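Local atomic coordinates of galactofuranose-binding protein YtfQ (Escherichia coli, PDB entry 2VK2), a protein that binds alpha- and beta-galactofuranose in the periplasm as the solute-binding component of the YtfQRT-YjfF ABC transporter. Residues A[51-54]-A[55-59]; A[112-115]-A[116-120]; A[11-14]-A[15-19]. All coordinates share one frame; numbering follows the deposited sequence.

Interaction 1: residues A[51-54]-A[55-59]; sequences VRSF and VAQGV
Gln57 reaches back one helical turn to Ser53, and its side chain can be followed atom by atom. Gln57 CB sits 3.5 Å from Ser53 O, the carbonyl that already accepts Gln57 N. Gln57 CG, placed beside the backbone N (chi1 -69°), comes closer to that same Ser53 O, at 3.2 Å. Beyond it the chain runs extended to the amide, where Gln57 NE2 donates to Ser53 OG at 2.9 Å, with the hydroxyl oxygen 11° out of the amide plane, and makes a second, weak bond to Ser53 O. The other end of the amide, OE1, accepts from Lys36 NZ. With Ser53 replaced by an alanine the hydroxyl is lost, and Gln57 NE2 would probably keep just the weak carbonyl bond on this side, the amide being held chiefly through OE1 and Lys36. Phe54 CB packs on Val59 CG2 at 3.9 Å, and the Phe54 side chain also touches Ile62 and Ala38 of neighbouring strands. Val59 N bonds weakly to Phe54 O at 3.4 Å, and Gly58 N to Val55 O at 3.1 Å; with Gly58 at positive phi (79°), these two bonds make a Schellman motif, which ends helix 44-57 and leads the chain toward strand 61-64.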
loop_
_atom_site.group_PDB
_atom_site.type_symbol
_atom_site.label_atom_id
_atom_site.label_comp_id
_atom_site.label_asym_id
_atom_site.label_seq_id
_atom_site.Cartn_x
_atom_site.Cartn_y
_atom_site.Cartn_z
ATOM N N VAL A 51 -2.728 -17.456 -11.272
ATOM C CA VAL A 51 -1.922 -17.132 -12.444
ATOM C C VAL A 51 -1.825 -18.341 -13.372
ATOM O O VAL A 51 -1.986 -18.209 -14.587
ATOM C CB VAL A 51 -0.520 -16.635 -12.045
ATOM C CG1 VAL A 51 0.373 -16.479 -13.264
ATOM C CG2 VAL A 51 -0.632 -15.317 -11.292
ATOM N N ARG A 52 -1.592 -19.518 -12.800
ATOM C CA ARG A 52 -1.556 -20.752 -13.588
ATOM C C ARG A 52 -2.874 -21.020 -14.302
ATOM O O ARG A 52 -2.876 -21.456 -15.455
ATOM C CB ARG A 52 -1.164 -21.944 -12.715
ATOM C CG ARG A 52 0.301 -21.934 -12.409
ATOM C CD ARG A 52 0.752 -23.084 -11.546
ATOM N NE ARG A 52 2.205 -23.023 -11.391
ATOM C CZ ARG A 52 2.890 -23.489 -10.351
ATOM N NH1 ARG A 52 2.278 -24.061 -9.322
ATOM N NH2 ARG A 52 4.211 -23.362 -10.334
ATOM N N SER A 53 -3.989 -20.750 -13.631
ATOM C CA SER A 53 -5.300 -20.892 -14.259
ATOM C C SER A 53 -5.463 -19.915 -15.423
ATOM O O SER A 53 -5.942 -20.297 -16.489
ATOM C CB SER A 53 -6.418 -20.686 -13.238
ATOM O OG SER A 53 -7.690 -20.822 -13.845
ATOM N N PHE A 54 -5.063 -18.661 -15.225
ATOM C CA PHE A 54 -5.143 -17.666 -16.294
ATOM C C PHE A 54 -4.297 -18.075 -17.500
ATOM O O PHE A 54 -4.714 -17.889 -18.642
ATOM C CB PHE A 54 -4.699 -16.282 -15.806
ATOM C CG PHE A 54 -5.624 -15.647 -14.792
ATOM C CD1 PHE A 54 -7.010 -15.767 -14.887
ATOM C CD2 PHE A 54 -5.098 -14.885 -13.756
ATOM C CE1 PHE A 54 -7.842 -15.158 -13.951
ATOM C CE2 PHE A 54 -5.933 -14.273 -12.826
ATOM C CZ PHE A 54 -7.301 -14.416 -12.925
ATOM N N VAL A 55 -3.113 -18.626 -17.249
ATOM C CA VAL A 55 -2.253 -19.120 -18.326
ATOM C C VAL A 55 -2.944 -20.253 -19.083
ATOM O O VAL A 55 -2.997 -20.240 -20.312
ATOM C CB VAL A 55 -0.880 -19.598 -17.796
ATOM C CG1 VAL A 55 -0.109 -20.340 -18.886
ATOM C CG2 VAL A 55 -0.076 -18.417 -17.273
ATOM N N ALA A 56 -3.488 -21.216 -18.345
ATOM C CA ALA A 56 -4.185 -22.353 -18.947
ATOM C C ALA A 56 -5.371 -21.899 -19.799
ATOM O O ALA A 56 -5.607 -22.440 -20.881
ATOM C CB ALA A 56 -4.646 -23.323 -17.868
ATOM N N GLN A 57 -6.103 -20.898 -19.314
ATOM C CA GLN A 57 -7.253 -20.353 -20.040
ATOM C C GLN A 57 -6.875 -19.602 -21.310
ATOM O O GLN A 57 -7.688 -19.491 -22.221
ATOM C CB GLN A 57 -8.047 -19.415 -19.135
ATOM C CG GLN A 57 -8.766 -20.102 -18.006
ATOM C CD GLN A 57 -9.423 -19.108 -17.084
ATOM O OE1 GLN A 57 -10.270 -18.328 -17.511
ATOM N NE2 GLN A 57 -9.035 -19.122 -15.814
ATOM N N GLY A 58 -5.657 -19.073 -21.371
ATOM C CA GLY A 58 -5.215 -18.309 -22.531
ATOM C C GLY A 58 -5.730 -16.880 -22.549
ATOM O O GLY A 58 -6.112 -16.367 -23.601
ATOM N N VAL A 59 -5.731 -16.224 -21.391
ATOM C CA VAL A 59 -6.043 -14.793 -21.331
ATOM C C VAL A 59 -4.986 -14.011 -22.110
ATOM O O VAL A 59 -3.897 -14.515 -22.379
ATOM C CB VAL A 59 -6.114 -14.264 -19.874
ATOM C CG1 VAL A 59 -7.175 -15.011 -19.081
ATOM C CG2 VAL A 59 -4.754 -14.351 -19.188
#

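Interaction 2: residues A[112-115]-A[116-120]; sequences EGKL and IGDWL
The side chains of Lys114 and Asp118 cross at a slant, one turn apart on helix 109-124, on the outer, looser side of this contact. The lysine CG lies opposite its backbone N (chi1 -179°), and the chain stays extended until it bends at chi4 (-63°), which turns NZ onto the carboxylate. Lys114 NZ donates to Asp118 OD2 at 2.8 Å, meeting its syn lone pair and completing a salt bridge. Nearer the backbone, Lys114 CG passes 3.5 Å from Asp118 OD2, so the aliphatic stem as well as the tip borders the acid. Lys114 is solvent-exposed and Asp118 partly so, its side chain also touching Ala153 of helix 141-153.

The tight side is built differently. Gly113 and Gly117 are buried, and Gly117 N donates to Gly113 O at 3.0 Å. Ile116 lies between strands and helix, against Val245, Tyr196 and Phe150; its CG1 stands 3.8 Å from Glu112 O, which accepts a weak bond from Ile116 N. Leu115 and Trp119, partly exposed, lie at the margin, where Trp119 N is bonded to Leu115 O at 3.1 Å. At the inner end, Glu112 OE1 forms a salt bridge with Arg146, a galactofuranose-binding residue, and so acts as a second-shell partner. The chemistry is thus divided: a surface ion pair spans one turn, whereas the buried carboxylate probably offsets the charge of a sugar-binding arginine and steadies its orientation.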
loop_
_atom_site.group_PDB
_atom_site.type_symbol
_atom_site.label_atom_id
_atom_site.label_comp_id
_atom_site.label_asym_id
_atom_site.label_seq_id
_atom_site.Cartn_x
_atom_site.Cartn_y
_atom_site.Cartn_z
ATOM N N GLU A 112 7.335 7.442 0.048
ATOM C CA GLU A 112 6.171 7.537 0.932
ATOM C C GLU A 112 6.603 7.533 2.396
ATOM O O GLU A 112 6.135 8.353 3.189
ATOM C CB GLU A 112 5.205 6.385 0.682
ATOM C CG GLU A 112 4.474 6.441 -0.651
ATOM C CD GLU A 112 3.661 5.194 -0.903
ATOM O OE1 GLU A 112 4.106 4.112 -0.474
ATOM O OE2 GLU A 112 2.578 5.287 -1.517
ATOM N N GLY A 113 7.492 6.611 2.757
ATOM C CA GLY A 113 8.017 6.544 4.119
ATOM C C GLY A 113 8.820 7.775 4.494
ATOM O O GLY A 113 8.718 8.280 5.613
ATOM N N LYS A 114 9.613 8.264 3.547
ATOM C CA LYS A 114 10.405 9.476 3.736
ATOM C C LYS A 114 9.532 10.701 3.988
ATOM O O LYS A 114 9.865 11.541 4.819
ATOM C CB LYS A 114 11.280 9.718 2.507
ATOM C CG LYS A 114 12.175 10.935 2.578
ATOM C CD LYS A 114 12.966 11.076 1.293
ATOM C CE LYS A 114 13.969 12.206 1.363
ATOM N NZ LYS A 114 13.309 13.524 1.547
ATOM N N LEU A 115 8.427 10.811 3.258
ATOM C CA LEU A 115 7.522 11.947 3.435
ATOM C C LEU A 115 6.975 12.010 4.861
ATOM O O LEU A 115 6.904 13.087 5.455
ATOM C CB LEU A 115 6.374 11.891 2.425
ATOM C CG LEU A 115 6.757 12.186 0.972
ATOM C CD1 LEU A 115 5.590 11.881 0.047
ATOM C CD2 LEU A 115 7.219 13.631 0.804
ATOM N N ILE A 116 6.601 10.859 5.414
ATOM C CA ILE A 116 6.116 10.803 6.796
ATOM C C ILE A 116 7.248 11.083 7.790
ATOM O O ILE A 116 7.056 11.822 8.759
ATOM C CB ILE A 116 5.456 9.439 7.117
ATOM C CG1 ILE A 116 4.174 9.245 6.294
ATOM C CG2 ILE A 116 5.153 9.320 8.611
ATOM C CD1 ILE A 116 3.062 10.248 6.611
ATOM N N GLY A 117 8.422 10.506 7.546
ATOM C CA GLY A 117 9.580 10.733 8.405
ATOM C C GLY A 117 10.015 12.187 8.445
ATOM O O GLY A 117 10.261 12.738 9.522
ATOM N N ASP A 118 10.100 12.813 7.273
ATOM C CA ASP A 118 10.460 14.230 7.170
ATOM C C ASP A 118 9.443 15.096 7.916
ATOM O O ASP A 118 9.812 16.032 8.632
ATOM C CB ASP A 118 10.518 14.686 5.704
ATOM C CG ASP A 118 11.712 14.125 4.946
ATOM O OD1 ASP A 118 12.634 13.560 5.570
ATOM O OD2 ASP A 118 11.721 14.265 3.704
ATOM N N TRP A 119 8.164 14.776 7.746
ATOM C CA TRP A 119 7.103 15.487 8.448
ATOM C C TRP A 119 7.299 15.383 9.962
ATOM O O TRP A 119 7.210 16.386 10.674
ATOM C CB TRP A 119 5.718 14.960 8.050
ATOM C CG TRP A 119 4.670 15.428 9.000
ATOM C CD1 TRP A 119 4.053 16.641 9.003
ATOM C CD2 TRP A 119 4.159 14.712 10.128
ATOM N NE1 TRP A 119 3.176 16.721 10.057
ATOM C CE2 TRP A 119 3.219 15.549 10.762
ATOM C CE3 TRP A 119 4.396 13.440 10.659
ATOM C CZ2 TRP A 119 2.519 15.154 11.901
ATOM C CZ3 TRP A 119 3.698 13.048 11.788
ATOM C CH2 TRP A 119 2.770 13.904 12.396
ATOM N N LEU A 120 7.571 14.174 10.447
ATOM C CA LEU A 120 7.736 13.938 11.880
ATOM C C LEU A 120 8.925 14.700 12.458
ATOM O O LEU A 120 8.822 15.286 13.537
ATOM C CB LEU A 120 7.889 12.442 12.169
ATOM C CG LEU A 120 8.003 12.068 13.650
ATOM C CD1 LEU A 120 6.718 12.401 14.402
ATOM C CD2 LEU A 120 8.348 10.597 13.796
#

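Interaction 3: residues A[11-14]-A[15-19]; sequences GSES and GWRAA. With GZL (beta-D-galactofuranose), chain B.
The N-terminus of helix 15-31 forms part of the galactofuranose site in this periplasmic binding protein, and Ser14 is its N-cap. Ser14 OG accepts from Arg17 N at 3.1 Å with an N-H...O angle of 162°, the capping bond, and Ser14 O receives Ala18 N to begin the regular helical pattern. The hydroxyl lies between its own backbone N and carbonyl carbon (chi1 75°), from where Ser14 OG also donates to O2 of the sugar at 2.9 Å. One serine therefore joins helix start and ligand.

Glu13 and Arg17 meet edge on, their carboxylate and guanidinium planes 26° apart. Arg17 NE donates to Glu13 OE2 at 2.8 Å on the syn side of the carboxylate, in a salt bridge, and Glu13 OE2 also accepts a hydrogen bond from O1 of the sugar at 2.6 Å. Glu13 OE1 is held by Gln42. Elsewhere on the guanidinium, NH1 makes salt bridges with Asp90 and Glu20 and a hydrogen bond to Gln9, a set of partners that would fix its rotation. Trp16 offers a ring face to the sugar, with the ligand's C6 4.2 Å above the plane and displaced toward the rim, while its NE1 is bonded to Leu247 O. Trp16 CZ3 in turn lies over one face of the Arg17 guanidinium, displaced toward its rim, and Arg17 NH2 donates to O4 of galactofuranose at 3.0 Å.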
loop_
_atom_site.group_PDB
_atom_site.type_symbol
_atom_site.label_atom_id
_atom_site.label_comp_id
_atom_site.label_asym_id
_atom_site.label_seq_id
_atom_site.Cartn_x
_atom_site.Cartn_y
_atom_site.Cartn_z
ATOM N N GLY A 11 -6.173 -9.617 -2.172
ATOM C CA GLY A 11 -7.329 -9.815 -1.311
ATOM C C GLY A 11 -8.038 -8.491 -1.118
ATOM O O GLY A 11 -8.069 -7.666 -2.025
ATOM N N SER A 12 -8.602 -8.289 0.069
ATOM C CA SER A 12 -9.329 -7.061 0.393
ATOM C C SER A 12 -8.997 -6.626 1.816
ATOM O O SER A 12 -9.884 -6.281 2.598
ATOM C CB SER A 12 -10.835 -7.289 0.235
ATOM O OG SER A 12 -11.266 -8.354 1.062
ATOM N N GLU A 13 -7.708 -6.635 2.144
ATOM C CA GLU A 13 -7.253 -6.398 3.513
ATOM C C GLU A 13 -7.431 -4.948 3.967
ATOM O O GLU A 13 -7.522 -4.691 5.169
ATOM C CB GLU A 13 -5.794 -6.852 3.702
ATOM C CG GLU A 13 -4.712 -5.986 3.039
ATOM C CD GLU A 13 -4.577 -6.176 1.533
ATOM O OE1 GLU A 13 -5.261 -7.043 0.945
ATOM O OE2 GLU A 13 -3.772 -5.435 0.934
ATOM N N SER A 14 -7.483 -4.015 3.019
ATOM C CA SER A 14 -7.613 -2.596 3.339
ATOM C C SER A 14 -8.641 -1.915 2.449
ATOM O O SER A 14 -8.997 -2.426 1.387
ATOM C CB SER A 14 -6.267 -1.903 3.166
ATOM O OG SER A 14 -5.975 -1.726 1.792
ATOM N N GLY A 15 -9.108 -0.749 2.887
ATOM C CA GLY A 15 -10.013 0.064 2.085
ATOM C C GLY A 15 -9.359 0.525 0.799
ATOM O O GLY A 15 -10.028 0.694 -0.216
ATOM N N TRP A 16 -8.043 0.726 0.836
ATOM C CA TRP A 16 -7.311 1.093 -0.365
ATOM C C TRP A 16 -7.390 -0.012 -1.418
ATOM O O TRP A 16 -7.658 0.267 -2.584
ATOM C CB TRP A 16 -5.842 1.427 -0.068
ATOM C CG TRP A 16 -5.150 1.847 -1.315
ATOM C CD1 TRP A 16 -5.059 3.109 -1.814
ATOM C CD2 TRP A 16 -4.520 0.989 -2.276
ATOM N NE1 TRP A 16 -4.392 3.098 -3.016
ATOM C CE2 TRP A 16 -4.057 1.805 -3.323
ATOM C CE3 TRP A 16 -4.301 -0.394 -2.349
ATOM C CZ2 TRP A 16 -3.375 1.292 -4.426
ATOM C CZ3 TRP A 16 -3.624 -0.905 -3.449
ATOM C CH2 TRP A 16 -3.176 -0.064 -4.471
ATOM N N ARG A 17 -7.159 -1.258 -1.019
ATOM C CA ARG A 17 -7.169 -2.345 -2.000
ATOM C C ARG A 17 -8.569 -2.580 -2.554
ATOM O O ARG A 17 -8.724 -2.887 -3.729
ATOM C CB ARG A 17 -6.588 -3.647 -1.446
ATOM C CG ARG A 17 -6.376 -4.692 -2.557
ATOM C CD ARG A 17 -5.451 -5.829 -2.160
ATOM N NE ARG A 17 -4.124 -5.327 -1.833
ATOM C CZ ARG A 17 -3.195 -4.982 -2.719
ATOM N NH1 ARG A 17 -3.392 -5.113 -4.021
ATOM N NH2 ARG A 17 -2.047 -4.502 -2.279
ATOM N N ALA A 18 -9.586 -2.410 -1.715
ATOM C CA ALA A 18 -10.967 -2.487 -2.180
ATOM C C ALA A 18 -11.221 -1.446 -3.270
ATOM O O ALA A 18 -11.865 -1.740 -4.278
ATOM C CB ALA A 18 -11.938 -2.298 -1.024
ATOM N N ALA A 19 -10.708 -0.235 -3.071
ATOM C CA ALA A 19 -10.810 0.820 -4.075
ATOM C C ALA A 19 -10.024 0.473 -5.340
ATOM O O ALA A 19 -10.494 0.724 -6.446
ATOM C CB ALA A 19 -10.340 2.154 -3.505
HETATM C C6 GZL B . 0.226 -0.332 -1.777
HETATM C C5 GZL B . 0.034 -1.536 -1.202
HETATM C C4 GZL B . -0.596 -1.731 0.164
HETATM C C3 GZL B . -1.366 -0.629 0.838
HETATM C C2 GZL B . -2.503 -1.101 1.331
HETATM O O6 GZL B . 0.806 -0.215 -2.975
HETATM O O5 GZL B . 0.499 -2.631 -1.814
HETATM O O4 GZL B . -1.542 -2.808 0.123
HETATM O O3 GZL B . -0.894 0.605 0.975
HETATM C C1 GZL B . -2.685 -2.523 0.938
HETATM O O2 GZL B . -3.424 -0.463 2.055
HETATM O O1 GZL B . -2.706 -3.387 2.069
#

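Overall arrangement
Along the chain the order is interaction 3, interaction 1, interaction 2, with no contact between any two. Interactions 3 and 1 belong to the half built on the parallel sheet with strands 4-9, 34-39 and 61-64: one opens helix 15-31, the other closes helix 44-57, with centres 24 Å apart. Interaction 2 lies on helix 109-124, which packs against strands 194-197 and 243-246 of the other sheet; its centre is 40 Å from that of interaction 1. The sugar sits between the halves, touched by 11-19 on one and by Arg146, backed by Glu112, on the other, consistent with the closed, ligand-bound form of a two-lobed binding protein; 51-59 lies far from the pocket.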